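Local coordinates for Csc2 (Thermofilum pendens, PDB 4TXD), which probably binds CRISPR RNA as a Cas7-family, RRM-domain protein of type I-D prokaryotic immunity, and carries a bound zinc ion, at residues R68-G73 against G273-V278; I75-L80 against S231-E236; P90-Q95 against D200-T205; Q206-P211 against P237-I242. All blocks are in the same frame, centred on the assembly; numbering follows the deposited sequence. Where two conformers were deposited one is given.

Contact 1: R68-G73 against G273-V278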
loop_
_atom_site.group_PDB
_atom_site.type_symbol
_atom_site.label_atom_id
_atom_site.label_comp_id
_atom_site.label_asym_id
_atom_site.label_seq_id
_atom_site.Cartn_x
_atom_site.Cartn_y
_atom_site.Cartn_z
ATOM N N ARG A 68 -3.376 3.277 -17.979
ATOM C CA ARG A 68 -3.848 2.291 -18.929
ATOM C C ARG A 68 -4.792 1.321 -18.270
ATOM O O ARG A 68 -4.559 0.900 -17.198
ATOM C CB ARG A 68 -2.703 1.492 -19.492
ATOM C CG ARG A 68 -1.688 2.299 -20.200
ATOM C CD ARG A 68 -0.609 1.395 -20.733
ATOM N NE ARG A 68 -0.558 1.434 -22.158
ATOM C CZ ARG A 68 0.354 2.102 -22.839
ATOM N NH1 ARG A 68 0.329 2.092 -24.149
ATOM N NH2 ARG A 68 1.286 2.776 -22.207
ATOM N N THR A 69 -5.880 1.009 -18.942
ATOM C CA THR A 69 -6.798 -0.007 -18.427
ATOM C C THR A 69 -6.118 -1.373 -18.430
ATOM O O THR A 69 -5.185 -1.589 -19.190
ATOM C CB THR A 69 -8.085 -0.077 -19.265
ATOM O OG1 THR A 69 -7.729 -0.152 -20.651
ATOM C CG2 THR A 69 -8.928 1.167 -19.031
ATOM N N GLU A 70 -6.574 -2.287 -17.575
ATOM C CA GLU A 70 -6.076 -3.662 -17.597
ATOM C C GLU A 70 -7.211 -4.673 -17.495
ATOM O O GLU A 70 -7.433 -5.262 -16.435
ATOM C CB GLU A 70 -5.084 -3.909 -16.460
ATOM C CG GLU A 70 -3.735 -4.445 -16.915
ATOM C CD GLU A 70 -2.758 -3.338 -17.272
ATOM O OE1 GLU A 70 -2.711 -2.929 -18.453
ATOM O OE2 GLU A 70 -2.034 -2.877 -16.364
ATOM N N GLY A 71 -7.927 -4.877 -18.594
ATOM C CA GLY A 71 -8.988 -5.870 -18.614
ATOM C C GLY A 71 -10.368 -5.272 -18.437
ATOM O O GLY A 71 -10.512 -4.160 -17.915
ATOM N N ALA A 72 -11.379 -6.018 -18.878
ATOM C CA ALA A 72 -12.770 -5.589 -18.799
ATOM C C ALA A 72 -13.100 -5.039 -17.416
ATOM O O ALA A 72 -12.654 -5.572 -16.395
ATOM C CB ALA A 72 -13.715 -6.753 -19.153
ATOM N N GLY A 73 -13.853 -3.947 -17.399
ATOM C CA GLY A 73 -14.322 -3.366 -16.160
ATOM C C GLY A 73 -13.348 -2.433 -15.456
ATOM O O GLY A 73 -13.747 -1.757 -14.513
ATOM N N GLY A 273 -0.575 -0.541 -14.718
ATOM C CA GLY A 273 -1.443 0.362 -15.423
ATOM C C GLY A 273 -1.332 1.836 -15.053
ATOM O O GLY A 273 -2.170 2.628 -15.364
ATOM N N ILE A 274 -0.258 2.169 -14.381
ATOM C CA ILE A 274 0.077 3.529 -14.131
ATOM C C ILE A 274 1.577 3.702 -14.297
ATOM O O ILE A 274 2.345 3.039 -13.728
ATOM C CB ILE A 274 -0.403 4.004 -12.760
ATOM C CG1 ILE A 274 -0.010 5.448 -12.538
ATOM C CG2 ILE A 274 0.138 3.143 -11.648
ATOM C CD1 ILE A 274 -0.605 6.033 -11.307
ATOM N N TYR A 275 1.948 4.617 -15.126
ATOM C CA TYR A 275 3.389 4.910 -15.438
ATOM C C TYR A 275 3.922 6.403 -15.545
ATOM O O TYR A 275 3.143 7.222 -15.889
ATOM C CB TYR A 275 3.637 4.330 -16.837
ATOM C CG TYR A 275 3.095 2.922 -16.958
ATOM C CD1 TYR A 275 3.842 1.833 -16.518
ATOM C CD2 TYR A 275 1.816 2.686 -17.457
ATOM C CE1 TYR A 275 3.342 0.550 -16.594
ATOM C CE2 TYR A 275 1.311 1.405 -17.539
ATOM C CZ TYR A 275 2.077 0.341 -17.104
ATOM O OH TYR A 275 1.580 -0.938 -17.179
ATOM N N GLY A 276 4.888 6.662 -14.684
ATOM C CA GLY A 276 5.396 8.023 -14.598
ATOM C C GLY A 276 5.961 8.319 -13.226
ATOM O O GLY A 276 6.097 7.417 -12.398
ATOM N N THR A 277 6.278 9.586 -12.981
ATOM C CA THR A 277 6.857 9.993 -11.706
ATOM C C THR A 277 5.863 10.751 -10.842
ATOM O O THR A 277 5.210 11.688 -11.301
ATOM C CB THR A 277 8.107 10.876 -11.936
ATOM O OG1 THR A 277 8.999 10.201 -12.832
ATOM C CG2 THR A 277 8.811 11.172 -10.624
ATOM N N VAL A 278 5.747 10.354 -9.579
ATOM C CA VAL A 278 4.873 11.058 -8.664
ATOM C C VAL A 278 5.635 11.512 -7.436
ATOM O O VAL A 278 6.765 11.088 -7.197
ATOM C CB VAL A 278 3.676 10.190 -8.194
ATOM C CG1 VAL A 278 2.832 9.748 -9.393
ATOM C CG2 VAL A 278 4.169 8.985 -7.372
#
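Arg68 meets Gly273 through the backbone and Tyr275 through its side chain. The amide of Arg68 donates to Gly273 O, with Arg68 N and Gly273 O 3.0 Å apart. This pairing continues strand 65-68 beside strand 274-275 in the small three-stranded sheet. From Arg68 CB the methylenes pass the tyrosine, CD coming obliquely to Tyr275 CE2 at 3.7 Å, and the two side chains cross at about a right angle. A bend at chi3 (117°) turns the guanidinium off the ring, the planes standing 72° apart, and Arg68 NH1 makes a salt bridge with Glu232 OE1 of strand 232-235, the other outer strand of this sheet. Tyr275 was modelled in two conformers, so the weak bond from Gly273 N to Tyr275 OH (3.3 Å) is doubtful; the OH is also weakly bonded to Gly270 O. Glu70 OE2 lies 3.2 Å from Gly273 N at an angle too poor for bonding, and its carboxylate is poorly ordered. Glycine suits position 273 on two counts: its backbone angles alone would jam a CB against the preceding carbonyl O, and a CB would also fall about 2.8 Å from Arg68 O. Lys96 NZ bonds to both Arg68 O and Gly273 O, two acceptors 3.5 Å apart. In chemical terms the edge is held by one firm backbone bond and a lysine, with an amphipathic arginine dividing its work between ring and carboxylate.

Contact 2: I75-L80 against S231-E236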
loop_
_atom_site.group_PDB
_atom_site.type_symbol
_atom_site.label_atom_id
_atom_site.label_comp_id
_atom_site.label_asym_id
_atom_site.label_seq_id
_atom_site.Cartn_x
_atom_site.Cartn_y
_atom_site.Cartn_z
ATOM N N ILE A 75 -11.041 0.976 -14.985
ATOM C CA ILE A 75 -11.332 2.338 -15.404
ATOM C C ILE A 75 -10.182 3.288 -15.109
ATOM O O ILE A 75 -9.389 3.049 -14.200
ATOM C CB ILE A 75 -12.600 2.893 -14.719
ATOM C CG1 ILE A 75 -12.392 3.005 -13.214
ATOM C CG2 ILE A 75 -13.853 2.022 -15.072
ATOM C CD1 ILE A 75 -13.488 3.779 -12.511
ATOM N N ASN A 76 -10.107 4.349 -15.906
ATOM C CA ASN A 76 -9.139 5.433 -15.717
ATOM C C ASN A 76 -9.797 6.780 -15.437
ATOM O O ASN A 76 -9.126 7.743 -15.061
ATOM C CB ASN A 76 -8.259 5.583 -16.961
ATOM C CG ASN A 76 -7.330 4.396 -17.176
ATOM O OD1 ASN A 76 -6.818 3.798 -16.220
ATOM N ND2 ASN A 76 -7.109 4.049 -18.443
ATOM N N MET A 77 -11.100 6.859 -15.683
ATOM C CA MET A 77 -11.835 8.110 -15.522
ATOM C C MET A 77 -13.107 7.820 -14.750
ATOM O O MET A 77 -13.739 6.776 -14.943
ATOM C CB MET A 77 -12.194 8.750 -16.875
ATOM C CG MET A 77 -11.022 9.131 -17.740
ATOM S SD MET A 77 -10.070 10.521 -17.066
ATOM C CE MET A 77 -11.094 11.919 -17.486
ATOM N N THR A 78 -13.498 8.761 -13.902
ATOM C CA THR A 78 -14.687 8.573 -13.093
ATOM C C THR A 78 -15.316 9.928 -12.792
ATOM O O THR A 78 -14.670 10.958 -12.914
ATOM C CB THR A 78 -14.360 7.831 -11.776
ATOM O OG1 THR A 78 -15.576 7.389 -11.166
ATOM C CG2 THR A 78 -13.589 8.748 -10.794
ATOM N N THR A 79 -16.581 9.930 -12.395
ATOM C CA THR A 79 -17.295 11.191 -12.193
ATOM C C THR A 79 -17.305 11.671 -10.749
ATOM O O THR A 79 -17.667 10.931 -9.848
ATOM C CB THR A 79 -18.765 11.066 -12.663
ATOM O OG1 THR A 79 -18.779 10.737 -14.053
ATOM C CG2 THR A 79 -19.541 12.374 -12.427
ATOM N N LEU A 80 -16.950 12.920 -10.541
ATOM C CA LEU A 80 -17.123 13.571 -9.281
ATOM C C LEU A 80 -18.358 14.444 -9.353
ATOM O O LEU A 80 -18.425 15.291 -10.168
ATOM C CB LEU A 80 -15.965 14.498 -8.992
ATOM C CG LEU A 80 -14.610 14.026 -8.548
ATOM C CD1 LEU A 80 -13.735 15.236 -8.326
ATOM C CD2 LEU A 80 -14.718 13.212 -7.297
ATOM N N SER A 231 -9.157 4.028 -22.630
ATOM C CA SER A 231 -8.232 2.909 -22.467
ATOM C C SER A 231 -6.825 3.419 -22.095
ATOM O O SER A 231 -6.085 2.777 -21.353
ATOM C CB SER A 231 -8.173 2.085 -23.750
ATOM O OG SER A 231 -7.907 2.942 -24.849
ATOM N N GLU A 232 -6.479 4.589 -22.592
ATOM C CA GLU A 232 -5.245 5.255 -22.237
ATOM C C GLU A 232 -5.481 6.746 -21.963
ATOM O O GLU A 232 -6.154 7.384 -22.675
ATOM C CB GLU A 232 -4.166 5.062 -23.299
ATOM C CG GLU A 232 -2.908 5.808 -22.994
ATOM C CD GLU A 232 -1.695 5.356 -23.790
ATOM O OE1 GLU A 232 -1.613 4.217 -24.201
ATOM O OE2 GLU A 232 -0.811 6.170 -23.988
ATOM N N VAL A 233 -4.924 7.226 -20.879
ATOM C CA VAL A 233 -5.089 8.585 -20.453
ATOM C C VAL A 233 -3.761 9.204 -20.080
ATOM O O VAL A 233 -3.018 8.630 -19.386
ATOM C CB VAL A 233 -6.017 8.674 -19.239
ATOM C CG1 VAL A 233 -6.137 10.086 -18.763
ATOM C CG2 VAL A 233 -7.375 8.121 -19.562
ATOM N N HIS A 234 -3.523 10.405 -20.554
ATOM C CA HIS A 234 -2.322 11.120 -20.207
ATOM C C HIS A 234 -2.649 12.254 -19.270
ATOM O O HIS A 234 -3.217 13.212 -19.671
ATOM C CB HIS A 234 -1.620 11.643 -21.447
ATOM C CG HIS A 234 -1.188 10.570 -22.382
ATOM N ND1 HIS A 234 -0.706 10.819 -23.640
ATOM C CD2 HIS A 234 -1.174 9.237 -22.236
ATOM C CE1 HIS A 234 -0.406 9.680 -24.221
ATOM N NE2 HIS A 234 -0.680 8.706 -23.389
ATOM N N VAL A 235 -2.294 12.077 -18.016
ATOM C CA VAL A 235 -2.587 13.048 -16.966
ATOM C C VAL A 235 -1.478 14.113 -16.925
ATOM O O VAL A 235 -0.288 13.780 -16.940
ATOM C CB VAL A 235 -2.706 12.352 -15.600
ATOM C CG1 VAL A 235 -3.090 13.344 -14.514
ATOM C CG2 VAL A 235 -3.732 11.207 -15.681
ATOM N N GLU A 236 -1.867 15.385 -16.891
ATOM C CA GLU A 236 -0.893 16.477 -17.045
ATOM C C GLU A 236 -0.100 16.726 -15.768
ATOM O O GLU A 236 -0.602 16.519 -14.684
ATOM C CB GLU A 236 -1.608 17.759 -17.498
ATOM C CG GLU A 236 -2.076 17.647 -18.940
ATOM C CD GLU A 236 -2.969 18.767 -19.376
ATOM O OE1 GLU A 236 -3.412 19.554 -18.514
ATOM O OE2 GLU A 236 -3.214 18.856 -20.594
#
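Ser231 O has Asn76 ND2 of the facing segment 3.3 Å away, and it also takes two donors from Thr69, the backbone N in a probable hydrogen bond and OG1 in a weak one. The clear partner of Asn76 ND2 is the neighbouring carbonyl of Phe230, and Asn76 OD1 receives Lys96 NZ, so both ends of the buried amide are satisfied. Asparagine fits here because one flat group can offer an N-H to a carbonyl on one side and an oxygen to an ammonium on the other. Its CG lies opposite the carbonyl carbon and beside the backbone N (chi1 -68°), which directs the amide at the start of strand 232-235. Below the amide the contact becomes apolar. Asn76 CB rests on Val233 CG2 at 3.7 Å, and the same methyl comes 4.2 Å from Met77 CG. Val233 presents that methyl because its other branch, CG1, takes the place opposite the backbone N (chi1 177°). On the strand itself, His234 NE2 donates to Glu232 OE2 at 2.6 Å, nearly in the ring plane and onto the anti lone pair of the carboxylate oxygen; the pair lies one residue to either side of Val233. The Asn76 and Met77 contacts join the entry to edge strand 77-82 of the large sheet to an outer strand of the small one. A buried amide is thus held at both ends above a compact valine contact, beside a histidine whose ring rotation is set by a carboxylate that also forms a salt bridge with Arg68 through OE1.

Contact 3: P90-Q95 against D200-T205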
loop_
_atom_site.group_PDB
_atom_site.type_symbol
_atom_site.label_atom_id
_atom_site.label_comp_id
_atom_site.label_asym_id
_atom_site.label_seq_id
_atom_site.Cartn_x
_atom_site.Cartn_y
_atom_site.Cartn_z
ATOM N N PRO A 90 -9.538 11.895 -13.896
ATOM C CA PRO A 90 -8.702 10.695 -13.788
ATOM C C PRO A 90 -8.781 10.082 -12.400
ATOM O O PRO A 90 -8.946 10.783 -11.398
ATOM C CB PRO A 90 -7.276 11.210 -14.058
ATOM C CG PRO A 90 -7.432 12.546 -14.643
ATOM C CD PRO A 90 -8.777 13.094 -14.276
ATOM N N VAL A 91 -8.641 8.767 -12.351
ATOM C CA VAL A 91 -8.683 8.052 -11.085
ATOM C C VAL A 91 -7.638 6.943 -11.093
ATOM O O VAL A 91 -7.372 6.323 -12.135
ATOM C CB VAL A 91 -10.097 7.473 -10.820
ATOM C CG1 VAL A 91 -10.498 6.532 -11.937
ATOM C CG2 VAL A 91 -10.161 6.761 -9.474
ATOM N N ILE A 92 -7.009 6.732 -9.946
ATOM C CA ILE A 92 -6.094 5.618 -9.772
ATOM C C ILE A 92 -6.833 4.561 -8.971
ATOM O O ILE A 92 -7.085 4.740 -7.782
ATOM C CB ILE A 92 -4.795 6.041 -9.044
ATOM C CG1 ILE A 92 -4.161 7.246 -9.740
ATOM C CG2 ILE A 92 -3.813 4.868 -8.980
ATOM C CD1 ILE A 92 -2.983 7.849 -8.969
ATOM N N GLN A 93 -7.198 3.458 -9.615
ATOM C CA GLN A 93 -7.999 2.420 -8.970
ATOM C C GLN A 93 -7.215 1.724 -7.843
ATOM O O GLN A 93 -5.976 1.668 -7.875
ATOM C CB GLN A 93 -8.478 1.390 -10.012
ATOM C CG GLN A 93 -9.613 1.892 -10.935
ATOM C CD GLN A 93 -10.547 0.758 -11.403
ATOM O OE1 GLN A 93 -10.171 -0.095 -12.212
ATOM N NE2 GLN A 93 -11.770 0.759 -10.888
ATOM N N PRO A 94 -7.931 1.202 -6.840
ATOM C CA PRO A 94 -7.315 0.531 -5.686
ATOM C C PRO A 94 -6.268 -0.529 -6.053
ATOM O O PRO A 94 -5.215 -0.565 -5.420
ATOM C CB PRO A 94 -8.513 -0.112 -4.977
ATOM C CG PRO A 94 -9.645 0.805 -5.284
ATOM C CD PRO A 94 -9.404 1.261 -6.709
ATOM N N GLN A 95 -6.519 -1.371 -7.050
ATOM C CA GLN A 95 -5.532 -2.411 -7.343
ATOM C C GLN A 95 -4.250 -1.846 -7.980
ATOM O O GLN A 95 -3.195 -2.470 -7.901
ATOM C CB GLN A 95 -6.139 -3.506 -8.221
ATOM C CG GLN A 95 -7.156 -4.387 -7.483
ATOM C CD GLN A 95 -6.620 -4.971 -6.173
ATOM O OE1 GLN A 95 -5.637 -5.715 -6.158
ATOM N NE2 GLN A 95 -7.274 -4.635 -5.068
ATOM N N ASP A 200 -8.876 3.129 -0.944
ATOM C CA ASP A 200 -9.890 3.773 -1.787
ATOM C C ASP A 200 -9.268 3.969 -3.166
ATOM O O ASP A 200 -8.047 3.914 -3.305
ATOM C CB ASP A 200 -10.313 5.147 -1.237
ATOM C CG ASP A 200 -11.187 5.073 -0.016
ATOM O OD1 ASP A 200 -11.394 3.978 0.546
ATOM O OD2 ASP A 200 -11.660 6.158 0.400
ATOM N N PRO A 201 -10.096 4.235 -4.195
ATOM C CA PRO A 201 -9.489 4.813 -5.406
ATOM C C PRO A 201 -8.875 6.170 -5.062
ATOM O O PRO A 201 -9.365 6.805 -4.128
ATOM C CB PRO A 201 -10.680 4.992 -6.372
ATOM C CG PRO A 201 -11.810 4.167 -5.776
ATOM C CD PRO A 201 -11.565 4.168 -4.282
ATOM N N ALA A 202 -7.846 6.609 -5.789
ATOM C CA ALA A 202 -7.353 7.966 -5.621
ATOM C C ALA A 202 -7.879 8.850 -6.759
ATOM O O ALA A 202 -7.681 8.550 -7.943
ATOM C CB ALA A 202 -5.839 7.990 -5.561
ATOM N N PHE A 203 -8.563 9.911 -6.398
ATOM C CA PHE A 203 -9.251 10.773 -7.339
ATOM C C PHE A 203 -8.533 12.107 -7.651
ATOM O O PHE A 203 -8.177 12.811 -6.774
ATOM C CB PHE A 203 -10.631 11.122 -6.799
ATOM C CG PHE A 203 -11.521 9.955 -6.543
ATOM C CD1 PHE A 203 -11.490 9.296 -5.345
ATOM C CD2 PHE A 203 -12.415 9.547 -7.481
ATOM C CE1 PHE A 203 -12.312 8.241 -5.101
ATOM C CE2 PHE A 203 -13.244 8.496 -7.249
ATOM C CZ PHE A 203 -13.191 7.834 -6.057
ATOM N N ALA A 204 -8.369 12.430 -8.918
ATOM C CA ALA A 204 -7.879 13.752 -9.299
ATOM C C ALA A 204 -8.967 14.781 -8.998
ATOM O O ALA A 204 -10.156 14.459 -9.021
ATOM C CB ALA A 204 -7.491 13.787 -10.769
ATOM N N THR A 205 -8.569 15.992 -8.685
ATOM C CA THR A 205 -9.539 17.042 -8.413
ATOM C C THR A 205 -9.838 17.900 -9.636
ATOM O O THR A 205 -10.722 18.704 -9.627
ATOM C CB THR A 205 -9.056 17.986 -7.320
ATOM O OG1 THR A 205 -7.823 18.534 -7.695
ATOM C CG2 THR A 205 -8.894 17.283 -6.053
#
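The ring of Phe203 has Val91 CG2 over one face, 4.1 Å from Phe203 CD2, while Thr78 of the next strand and Ala295 and Ala299 of helix 295-301 also touch this aromatic. Val91 and Phe203 form a non-hydrogen-bonded antiparallel pair in the large sheet of this RRM-domain protein, where strands 85-92 and 197-204 are neighbours. Val91 places CG2 opposite its backbone N, which lets the one methyl touch both the phenylalanine and Pro201 CB, 3.6 Å away. The next pair, Ile92 with Ala202, is hydrogen-bonded in both directions and directs its side chains to the other face of the sheet; the small alanine lets Phe241 pack close by. Ala204 N donates to Pro90 O at 3.0 Å. Past the strand, Gln93 occupies the N-cap position of helix 94-115 and Pro94 its first turn, where a proline costs no helix hydrogen bond. Pro94 CG lies 3.6 Å from Pro201 N, and its ring crosses that of Pro201 obliquely. Replacing Pro94 with an alanine would probably open a gap against Pro201, since the ring atoms CG and CD make this contact. Where strand 85-92 ends, Pro201 CA comes 3.4 Å from Ile92 O in a CA-H...O contact.

Contact 4: Q206-P211 against P237-I242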
loop_
_atom_site.group_PDB
_atom_site.type_symbol
_atom_site.label_atom_id
_atom_site.label_comp_id
_atom_site.label_asym_id
_atom_site.label_seq_id
_atom_site.Cartn_x
_atom_site.Cartn_y
_atom_site.Cartn_z
ATOM N N GLN A 206 -9.067 17.697 -10.679
ATOM C CA GLN A 206 -9.247 18.413 -11.936
ATOM C C GLN A 206 -9.113 17.450 -13.097
ATOM O O GLN A 206 -8.378 16.452 -13.011
ATOM C CB GLN A 206 -8.216 19.545 -12.085
ATOM C CG GLN A 206 -8.248 20.592 -10.984
ATOM C CD GLN A 206 -7.003 21.453 -10.989
ATOM O OE1 GLN A 206 -5.881 20.943 -10.912
ATOM N NE2 GLN A 206 -7.189 22.764 -11.088
ATOM N N ARG A 207 -9.809 17.773 -14.181
ATOM C CA ARG A 207 -9.736 17.016 -15.419
ATOM C C ARG A 207 -8.613 17.573 -16.279
ATOM O O ARG A 207 -8.859 18.362 -17.190
ATOM C CB ARG A 207 -11.074 17.087 -16.165
ATOM C CG ARG A 207 -11.170 16.226 -17.420
ATOM C CD ARG A 207 -12.576 16.360 -18.057
ATOM N NE ARG A 207 -12.909 15.263 -18.979
ATOM C CZ ARG A 207 -12.421 15.158 -20.210
ATOM N NH1 ARG A 207 -11.569 16.070 -20.658
ATOM N NH2 ARG A 207 -12.768 14.144 -20.990
ATOM N N ARG A 208 -7.378 17.199 -15.974
ATOM C CA ARG A 208 -6.247 17.770 -16.694
ATOM C C ARG A 208 -5.579 16.659 -17.481
ATOM O O ARG A 208 -4.613 16.040 -17.017
ATOM C CB ARG A 208 -5.269 18.464 -15.727
ATOM C CG ARG A 208 -5.821 19.796 -15.183
ATOM C CD ARG A 208 -5.042 20.306 -13.979
ATOM N NE ARG A 208 -3.622 20.524 -14.267
ATOM C CZ ARG A 208 -2.735 20.939 -13.365
ATOM N NH1 ARG A 208 -3.120 21.201 -12.112
ATOM N NH2 ARG A 208 -1.466 21.106 -13.715
ATOM N N ILE A 209 -6.172 16.355 -18.638
ATOM C CA ILE A 209 -5.695 15.258 -19.471
ATOM C C ILE A 209 -5.514 15.708 -20.911
ATOM O O ILE A 209 -6.145 16.668 -21.381
ATOM C CB ILE A 209 -6.639 14.035 -19.429
ATOM C CG1 ILE A 209 -7.979 14.342 -20.115
ATOM C CG2 ILE A 209 -6.840 13.551 -17.979
ATOM C CD1 ILE A 209 -8.837 13.088 -20.393
ATOM N N THR A 210 -4.622 15.025 -21.613
ATOM C CA THR A 210 -4.399 15.332 -23.016
ATOM C C THR A 210 -5.673 15.045 -23.818
ATOM O O THR A 210 -6.256 13.965 -23.701
ATOM C CB THR A 210 -3.234 14.523 -23.598
ATOM O OG1 THR A 210 -2.031 14.812 -22.868
ATOM C CG2 THR A 210 -3.027 14.900 -25.065
ATOM N N PRO A 211 -6.138 16.029 -24.602
ATOM C CA PRO A 211 -7.269 15.763 -25.505
ATOM C C PRO A 211 -6.857 14.728 -26.543
ATOM O O PRO A 211 -5.927 14.982 -27.302
ATOM C CB PRO A 211 -7.546 17.127 -26.153
ATOM C CG PRO A 211 -6.885 18.126 -25.257
ATOM C CD PRO A 211 -5.692 17.431 -24.663
ATOM N N PRO A 237 1.160 17.174 -15.911
ATOM C CA PRO A 237 2.029 17.462 -14.760
ATOM C C PRO A 237 1.329 18.385 -13.773
ATOM O O PRO A 237 0.591 19.274 -14.193
ATOM C CB PRO A 237 3.240 18.150 -15.393
ATOM C CG PRO A 237 3.297 17.583 -16.798
ATOM C CD PRO A 237 1.848 17.339 -17.203
ATOM N N GLY A 238 1.523 18.154 -12.483
ATOM C CA GLY A 238 0.929 18.997 -11.457
ATOM C C GLY A 238 -0.441 18.556 -10.962
ATOM O O GLY A 238 -0.893 19.017 -9.923
ATOM N N THR A 239 -1.116 17.681 -11.706
ATOM C CA THR A 239 -2.404 17.150 -11.269
ATOM C C THR A 239 -2.252 16.508 -9.905
ATOM O O THR A 239 -1.328 15.724 -9.687
ATOM C CB THR A 239 -2.953 16.093 -12.264
ATOM O OG1 THR A 239 -3.152 16.697 -13.550
ATOM C CG2 THR A 239 -4.256 15.488 -11.763
ATOM N N VAL A 240 -3.157 16.816 -8.989
ATOM C CA VAL A 240 -3.098 16.154 -7.689
ATOM C C VAL A 240 -4.282 15.189 -7.500
ATOM O O VAL A 240 -5.412 15.490 -7.888
ATOM C CB VAL A 240 -3.048 17.192 -6.529
ATOM C CG1 VAL A 240 -4.336 18.038 -6.476
ATOM C CG2 VAL A 240 -2.816 16.483 -5.198
ATOM N N PHE A 241 -3.994 14.019 -6.927
ATOM C CA PHE A 241 -4.999 13.017 -6.569
ATOM C C PHE A 241 -5.137 12.915 -5.060
ATOM O O PHE A 241 -4.133 12.874 -4.349
ATOM C CB PHE A 241 -4.620 11.625 -7.080
ATOM C CG PHE A 241 -4.501 11.511 -8.583
ATOM C CD1 PHE A 241 -3.414 12.064 -9.257
ATOM C CD2 PHE A 241 -5.442 10.773 -9.299
ATOM C CE1 PHE A 241 -3.291 11.931 -10.627
ATOM C CE2 PHE A 241 -5.338 10.617 -10.661
ATOM C CZ PHE A 241 -4.254 11.200 -11.340
ATOM N N ILE A 242 -6.347 12.786 -4.583
ATOM C CA ILE A 242 -6.572 12.575 -3.181
ATOM C C ILE A 242 -6.797 11.102 -2.887
ATOM O O ILE A 242 -7.635 10.497 -3.468
ATOM C CB ILE A 242 -7.760 13.374 -2.664
ATOM C CG1 ILE A 242 -7.522 14.855 -2.865
ATOM C CG2 ILE A 242 -7.995 13.077 -1.209
ATOM C CD1 ILE A 242 -8.705 15.699 -2.581
HETATM O O HOH W 1 -5.844 18.087 -9.760
#
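This is a surface contact between side chain and backbone, in which the loop after strand 197-204 packs on the turn that leads into strand 240-247. Its main element is Arg208, which runs past Thr239 in the opposite direction. Arg208 CB is 3.5 Å from Thr239 OG1, and further out that hydroxyl oxygen lies over one face of the guanidinium; its hydrogen bond is with Glu236 O. A bend at chi3 (59°) folds the head over the turn, bringing Arg208 NH2 within 2.8 Å of Pro237 O, although the angle is too poor for a hydrogen bond. Gly238 suits this spot twice over: its positive phi favours glycine, and a CB would sit about 2.9 Å from Arg208 NH2. The sound bond of the guanidinium is within its own loop, where Arg208 NH1 donates to Gln206 OE1 at 3.0 Å, with the acceptor in the guanidinium plane. Gln206 OE1 also accepts from a water 3.1 Å away, and this water in turn accepts from Val240 N at 3.1 Å, so one amide oxygen joins the arginine to the start of the strand. With an alanine in place of Arg208, Gln206 OE1 is likely to lose one donor and its amide to turn more freely, and the Pro237-Gly238 turn to lose the group packed against it. Around this, Thr210 pairs by backbone with His234 of strand 232-235 and Arg208 with Glu236 just beyond it, Ile209 leans on Pro90 of strand 85-92, and Phe241 reaches Ala202 and Ala204 of strand 197-204.

From the N terminus, 68-73 opens contact 1, 75-80 opens contact 2 and 90-95 opens contact 3. The first loop to close is contact 3, when 200-205 returns beside 90-95. Contact 4 then opens at 206-211, but 231-236 closes contact 2 before 237-242 closes contact 4, so these two cross, whereas contacts 3 and 4 follow in series. Contact 3 lies wholly within the span of contact 2, and 273-278 finally closes contact 1 around all the others. Contact 3 pairs two neighbouring strands of the large sheet, contact 1 two of the small one; contact 2 bridges the two sheets, and contact 4 ties the loop after strand 197-204 to the turn between strands 232-235 and 240-247.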